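Local structure of arabinogalactan endo-1,4-beta-galactosidase (Ignisphaera aggregans, 7OSK) at residues S387-V390 / F391-V394; T207-V210 / G211-A215. The protein probably hydrolyses internal beta-1,4-galactosidic linkages of arabinogalactan as a member of glycoside hydrolase family 53, this chain carrying the catalytic domain. All blocks are in the same frame, centred on the assembly; numbering follows the deposited sequence.

Contact 1: residues S387-V390 / F391-V394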
ATOM      1  N   SER A 387      14.388   0.689  13.813  1.00 31.17           N
ATOM      2  CA  SER A 387      13.287   1.618  13.573  1.00 31.18           C
ATOM      3  C   SER A 387      11.976   0.881  13.305  1.00 26.76           C
ATOM      4  O   SER A 387      10.935   1.504  13.105  1.00 26.11           O
ATOM      5  CB  SER A 387      13.616   2.546  12.399  1.00 28.03           C
ATOM      6  OG  SER A 387      13.968   1.808  11.243  1.00 27.44           O
ATOM      7  N   LEU A 388      12.031  -0.445  13.300  1.00 28.20           N
ATOM      8  CA  LEU A 388      10.835  -1.255  13.102  1.00 27.40           C
ATOM      9  C   LEU A 388       9.982  -1.255  14.366  1.00 27.16           C
ATOM     10  O   LEU A 388       8.810  -1.621  14.330  1.00 27.69           O
ATOM     11  CB  LEU A 388      11.214  -2.687  12.712  1.00 27.29           C
ATOM     12  CG  LEU A 388      10.076  -3.654  12.371  1.00 24.74           C
ATOM     13  CD1 LEU A 388       9.226  -3.146  11.214  1.00 24.83           C
ATOM     14  CD2 LEU A 388      10.638  -5.025  12.053  1.00 26.19           C
ATOM     15  N   LYS A 389      10.580  -0.838  15.479  1.00 28.45           N
ATOM     16  CA  LYS A 389       9.877  -0.768  16.757  1.00 29.37           C
ATOM     17  C   LYS A 389       9.039   0.501  16.868  1.00 28.34           C
ATOM     18  O   LYS A 389       8.444   0.770  17.911  1.00 28.68           O
ATOM     19  CB  LYS A 389      10.871  -0.825  17.919  1.00 31.54           C
ATOM     20  CG  LYS A 389      11.716  -2.083  17.964  1.00 32.75           C
ATOM     21  CD  LYS A 389      12.747  -1.998  19.077  1.00 35.61           C
ATOM     22  CE  LYS A 389      13.605  -3.248  19.143  1.00 39.02           C
ATOM     23  NZ  LYS A 389      14.664  -3.133  20.185  1.00 39.10           N
ATOM     24  N   VAL A 390       8.999   1.285  15.797  1.00 27.73           N
ATOM     25  CA  VAL A 390       8.249   2.534  15.804  1.00 27.76           C
ATOM     26  C   VAL A 390       6.755   2.254  15.947  1.00 26.19           C
ATOM     27  O   VAL A 390       6.020   3.055  16.519  1.00 26.33           O
ATOM     28  CB  VAL A 390       8.511   3.357  14.520  1.00 27.77           C
ATOM     29  CG1 VAL A 390       7.962   2.638  13.291  1.00 26.49           C
ATOM     30  CG2 VAL A 390       7.913   4.754  14.643  1.00 27.09           C
ATOM     31  N   PHE A 391       6.315   1.108  15.440  1.00 26.93           N
ATOM     32  CA  PHE A 391       4.905   0.728  15.507  1.00 27.09           C
ATOM     33  C   PHE A 391       4.518   0.167  16.879  1.00 29.73           C
ATOM     34  O   PHE A 391       3.385  -0.276  17.077  1.00 27.66           O
ATOM     35  CB  PHE A 391       4.586  -0.304  14.425  1.00 25.97           C
ATOM     36  CG  PHE A 391       5.010   0.110  13.045  1.00 26.75           C
ATOM     37  CD1 PHE A 391       4.185   0.893  12.257  1.00 25.53           C
ATOM     38  CD2 PHE A 391       6.233  -0.290  12.532  1.00 26.93           C
ATOM     39  CE1 PHE A 391       4.570   1.273  10.990  1.00 25.01           C
ATOM     40  CE2 PHE A 391       6.623   0.088  11.260  1.00 26.07           C
ATOM     41  CZ  PHE A 391       5.790   0.871  10.489  1.00 23.89           C
ATOM     42  N   ARG A 392       5.465   0.181  17.815  1.00 28.59           N
ATOM     43  CA  ARG A 392       5.230  -0.306  19.172  1.00 28.35           C
ATOM     44  C   ARG A 392       5.623   0.763  20.186  1.00 29.84           C
ATOM     45  O   ARG A 392       4.996   0.899  21.238  1.00 31.43           O
ATOM     46  CB  ARG A 392       6.021  -1.594  19.421  1.00 31.28           C
ATOM     47  CG  ARG A 392       5.779  -2.248  20.777  1.00 30.89           C
ATOM     48  CD  ARG A 392       6.825  -3.318  21.051  1.00 31.85           C
ATOM     49  NE  ARG A 392       8.150  -2.737  21.265  1.00 35.08           N
ATOM     50  CZ  ARG A 392       9.285  -3.432  21.282  1.00 39.65           C
ATOM     51  NH1 ARG A 392       9.275  -4.745  21.089  1.00 36.48           N
ATOM     52  NH2 ARG A 392      10.437  -2.808  21.488  1.00 39.70           N
ATOM     53  N   LEU A 393       6.663   1.522  19.859  1.00 29.35           N
ATOM     54  CA  LEU A 393       7.196   2.528  20.767  1.00 29.36           C
ATOM     55  C   LEU A 393       6.399   3.830  20.724  1.00 31.07           C
ATOM     56  O   LEU A 393       6.658   4.750  21.503  1.00 32.47           O
ATOM     57  CB  LEU A 393       8.664   2.798  20.434  1.00 29.18           C
ATOM     58  CG  LEU A 393       9.634   1.653  20.729  1.00 27.17           C
ATOM     59  CD1 LEU A 393      11.015   1.976  20.188  1.00 29.16           C
ATOM     60  CD2 LEU A 393       9.701   1.366  22.222  1.00 29.70           C
ATOM     61  N   VAL A 394       5.429   3.912  19.817  1.00 29.33           N
ATOM     62  CA  VAL A 394       4.522   5.057  19.788  1.00 30.87           C
ATOM     63  C   VAL A 394       3.523   4.958  20.937  1.00 33.87           C
ATOM     64  O   VAL A 394       2.819   5.924  21.240  1.00 33.53           O
ATOM     65  CB  VAL A 394       3.751   5.174  18.445  1.00 30.29           C
ATOM     66  CG1 VAL A 394       4.632   5.795  17.374  1.00 30.03           C
ATOM     67  CG2 VAL A 394       3.199   3.823  17.991  1.00 30.61           C
TER
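Val390 and Phe391 carry the closest apolar contact here: CG1 of Val390 sits over one face of the Phe391 ring, 3.7 Å from its centroid and 21° off the ring normal, a CH-pi contact. CG1 occupies the site between backbone N and carbonyl carbon (chi1 66°), turning this methyl to the ring. At the ring's edge, in its plane, Leu388 O approaches Phe391 CD2 at 3.4 Å. Leu388 CD1 adds a looser contact with CE2.

Residues 387-389 lead out of a loop into the short, weakly bonded helix 390-393, after the last strand, 346-352, of the (beta/alpha)8 barrel. Phe391 reaches down to Val54 of strand 51-55 and Ile349 of strand 346-352, while Val390 meets Ile331 of helix 324-342.

Lys389 O accepts two backbone bonds: Leu393 N at 2.7 Å, nearly along the C=O axis, and Arg392 N at 3.0 Å, from above the carbonyl plane. Val394 N to Val390 O, at 3.5 Å, is weak.

The extended Lys389 chain runs beside Arg392, whose chain bends at chi3 (69°), bringing NH2 to 3.4 Å from Lys389 CD; Lys389 CG covers one guanidinium face. Lys389 NZ and Arg392 NH2, like charges, stand 4.4 Å apart; Glu72 pairs weakly with Lys389 NZ.

Contact 2: residues T207-V210 / G211-A215; sequences TQFV and GLLKA
Val210 and Lys214 lie side by side one turn apart on helix 206-223, the helix of the beta-alpha-beta unit that runs from strand 185-188 to strand 228-234 in the (beta/alpha)8 barrel. Four successive i to i+4 backbone bonds cross between residues 207-210 and 211-215. Leu212 N to Gln208 O (3.0 Å) and Lys214 N to Val210 O (2.8 Å) are the straighter ones, each with an N-H...O angle of 161°; the other two are Gly211 N to Thr207 O and Leu213 N to Phe209 O. Gln208 O is also bonded by the hydroxyl of Tyr158, which ties this turn to helix 158-178.

The apolar side chains divide between two neighbouring helices. Phe209 and Leu213 point the same way, and the two methyls of Leu213 meet the far end of the ring: CD1 is 4.0 Å from Phe209 CE1, an oblique approach, and CD2 touches both CE1 and CZ. Phe209 continues onto Phe244, and Leu213 onto Leu248, both of helix 238-250. Leu212 instead packs on Leu161 and Val162 of helix 158-178.

The mixed contact belongs to Lys214. Its CG stands anti to the carbonyl carbon (chi1 -77°), and the extended chain beyond passes along Val210 while NZ hydrogen-bonds Ser251 O. Cutting this side chain back to an alanine is likely to leave Ser251 O without its ammonium partner and to bare the flank of Val210 CG1. The aliphatic shaft is in touch at two levels: Lys214 CG lies 3.2 Å from Val210 O, and farther out Lys214 CE lies 3.6 Å from Val210 CG1.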
ATOM      1  N   THR A 207     -18.163   9.158 -16.391  1.00 25.48           N
ATOM      2  CA  THR A 207     -19.339   8.296 -16.362  1.00 28.16           C
ATOM      3  C   THR A 207     -18.939   6.823 -16.403  1.00 24.55           C
ATOM      4  O   THR A 207     -19.402   6.019 -15.593  1.00 22.50           O
ATOM      5  CB  THR A 207     -20.283   8.599 -17.541  1.00 26.47           C
ATOM      6  OG1 THR A 207     -20.587  10.000 -17.567  1.00 27.06           O
ATOM      7  CG2 THR A 207     -21.575   7.800 -17.417  1.00 25.21           C
ATOM      8  N   GLN A 208     -18.072   6.481 -17.348  1.00 25.95           N
ATOM      9  CA  GLN A 208     -17.604   5.111 -17.500  1.00 24.68           C
ATOM     10  C   GLN A 208     -16.693   4.726 -16.343  1.00 22.98           C
ATOM     11  O   GLN A 208     -16.713   3.590 -15.870  1.00 20.52           O
ATOM     12  CB  GLN A 208     -16.874   4.946 -18.832  1.00 24.04           C
ATOM     13  CG  GLN A 208     -17.780   5.112 -20.037  1.00 24.50           C
ATOM     14  CD  GLN A 208     -17.112   4.699 -21.333  1.00 25.46           C
ATOM     15  OE1 GLN A 208     -15.885   4.695 -21.444  1.00 22.63           O
ATOM     16  NE2 GLN A 208     -17.923   4.339 -22.323  1.00 26.75           N
ATOM     17  N   PHE A 209     -15.894   5.691 -15.901  1.00 25.66           N
ATOM     18  CA  PHE A 209     -15.018   5.526 -14.748  1.00 22.98           C
ATOM     19  C   PHE A 209     -15.823   5.104 -13.514  1.00 22.01           C
ATOM     20  O   PHE A 209     -15.430   4.188 -12.794  1.00 18.49           O
ATOM     21  CB  PHE A 209     -14.255   6.834 -14.493  1.00 22.98           C
ATOM     22  CG  PHE A 209     -13.434   6.846 -13.228  1.00 22.70           C
ATOM     23  CD1 PHE A 209     -12.826   5.696 -12.750  1.00 22.38           C
ATOM     24  CD2 PHE A 209     -13.268   8.025 -12.521  1.00 23.11           C
ATOM     25  CE1 PHE A 209     -12.073   5.726 -11.586  1.00 21.58           C
ATOM     26  CE2 PHE A 209     -12.517   8.060 -11.362  1.00 22.54           C
ATOM     27  CZ  PHE A 209     -11.920   6.912 -10.894  1.00 19.76           C
ATOM     28  N   VAL A 210     -16.961   5.758 -13.293  1.00 23.16           N
ATOM     29  CA  VAL A 210     -17.802   5.469 -12.132  1.00 22.23           C
ATOM     30  C   VAL A 210     -18.520   4.131 -12.282  1.00 19.81           C
ATOM     31  O   VAL A 210     -18.770   3.436 -11.298  1.00 19.43           O
ATOM     32  CB  VAL A 210     -18.844   6.583 -11.906  1.00 20.36           C
ATOM     33  CG1 VAL A 210     -19.876   6.167 -10.858  1.00 22.15           C
ATOM     34  CG2 VAL A 210     -18.154   7.864 -11.481  1.00 20.88           C
ATOM     35  N   GLY A 211     -18.864   3.780 -13.513  1.00 22.25           N
ATOM     36  CA  GLY A 211     -19.502   2.506 -13.781  1.00 19.15           C
ATOM     37  C   GLY A 211     -18.591   1.350 -13.416  1.00 22.15           C
ATOM     38  O   GLY A 211     -19.026   0.380 -12.797  1.00 22.62           O
ATOM     39  N   LEU A 212     -17.322   1.456 -13.799  1.00 22.98           N
ATOM     40  CA  LEU A 212     -16.339   0.425 -13.493  1.00 20.68           C
ATOM     41  C   LEU A 212     -16.011   0.409 -12.007  1.00 20.11           C
ATOM     42  O   LEU A 212     -15.814  -0.652 -11.416  1.00 20.10           O
ATOM     43  CB  LEU A 212     -15.062   0.641 -14.310  1.00 19.87           C
ATOM     44  CG  LEU A 212     -15.194   0.414 -15.818  1.00 23.00           C
ATOM     45  CD1 LEU A 212     -13.920   0.826 -16.542  1.00 22.94           C
ATOM     46  CD2 LEU A 212     -15.528  -1.038 -16.119  1.00 22.04           C
ATOM     47  N   LEU A 213     -15.950   1.590 -11.404  1.00 21.58           N
ATOM     48  CA  LEU A 213     -15.653   1.700  -9.984  1.00 20.34           C
ATOM     49  C   LEU A 213     -16.784   1.077  -9.172  1.00 21.69           C
ATOM     50  O   LEU A 213     -16.543   0.319  -8.233  1.00 21.98           O
ATOM     51  CB  LEU A 213     -15.446   3.164  -9.590  1.00 19.86           C
ATOM     52  CG  LEU A 213     -14.373   3.482  -8.545  1.00 21.20           C
ATOM     53  CD1 LEU A 213     -13.010   2.940  -8.946  1.00 20.85           C
ATOM     54  CD2 LEU A 213     -14.292   4.986  -8.338  1.00 17.85           C
ATOM     55  N   LYS A 214     -18.021   1.388  -9.550  1.00 21.22           N
ATOM     56  CA  LYS A 214     -19.194   0.818  -8.894  1.00 19.25           C
ATOM     57  C   LYS A 214     -19.280  -0.694  -9.092  1.00 19.22           C
ATOM     58  O   LYS A 214     -19.662  -1.424  -8.180  1.00 20.36           O
ATOM     59  CB  LYS A 214     -20.470   1.475  -9.422  1.00 20.96           C
ATOM     60  CG  LYS A 214     -20.746   2.860  -8.860  1.00 20.91           C
ATOM     61  CD  LYS A 214     -22.048   3.422  -9.410  1.00 20.45           C
ATOM     62  CE  LYS A 214     -22.399   4.753  -8.768  1.00 21.90           C
ATOM     63  NZ  LYS A 214     -23.639   5.337  -9.344  1.00 21.99           N
ATOM     64  N   ALA A 215     -18.930  -1.151 -10.290  1.00 21.24           N
ATOM     65  CA  ALA A 215     -19.006  -2.567 -10.637  1.00 20.66           C
ATOM     66  C   ALA A 215     -18.133  -3.420  -9.724  1.00 21.60           C
ATOM     67  O   ALA A 215     -18.546  -4.490  -9.273  1.00 21.16           O
ATOM     68  CB  ALA A 215     -18.602  -2.771 -12.082  1.00 22.59           C
TER

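Both contacts are local turns on the outer helical layer of the same barrel, on opposite sides of the chain's centre, about 39 Å apart between centres and about 27 Å between nearest atoms. They share no element. In contact 1, Phe391 touches strands 51-55 and 346-352 and the valines touch helix 324-342; contact 2 meets two helices, 158-178 and 238-250. Both are partly buried: four of the touching residues are buried in each. The backbone bonding differs too: one carbonyl shared by two donors in contact 1, a regular i to i+4 ladder in contact 2. Contact 1 sets two basic groups side by side, each with a weak outside partner; contact 2 has one lysine, hydrogen-bonded to Ser251 O.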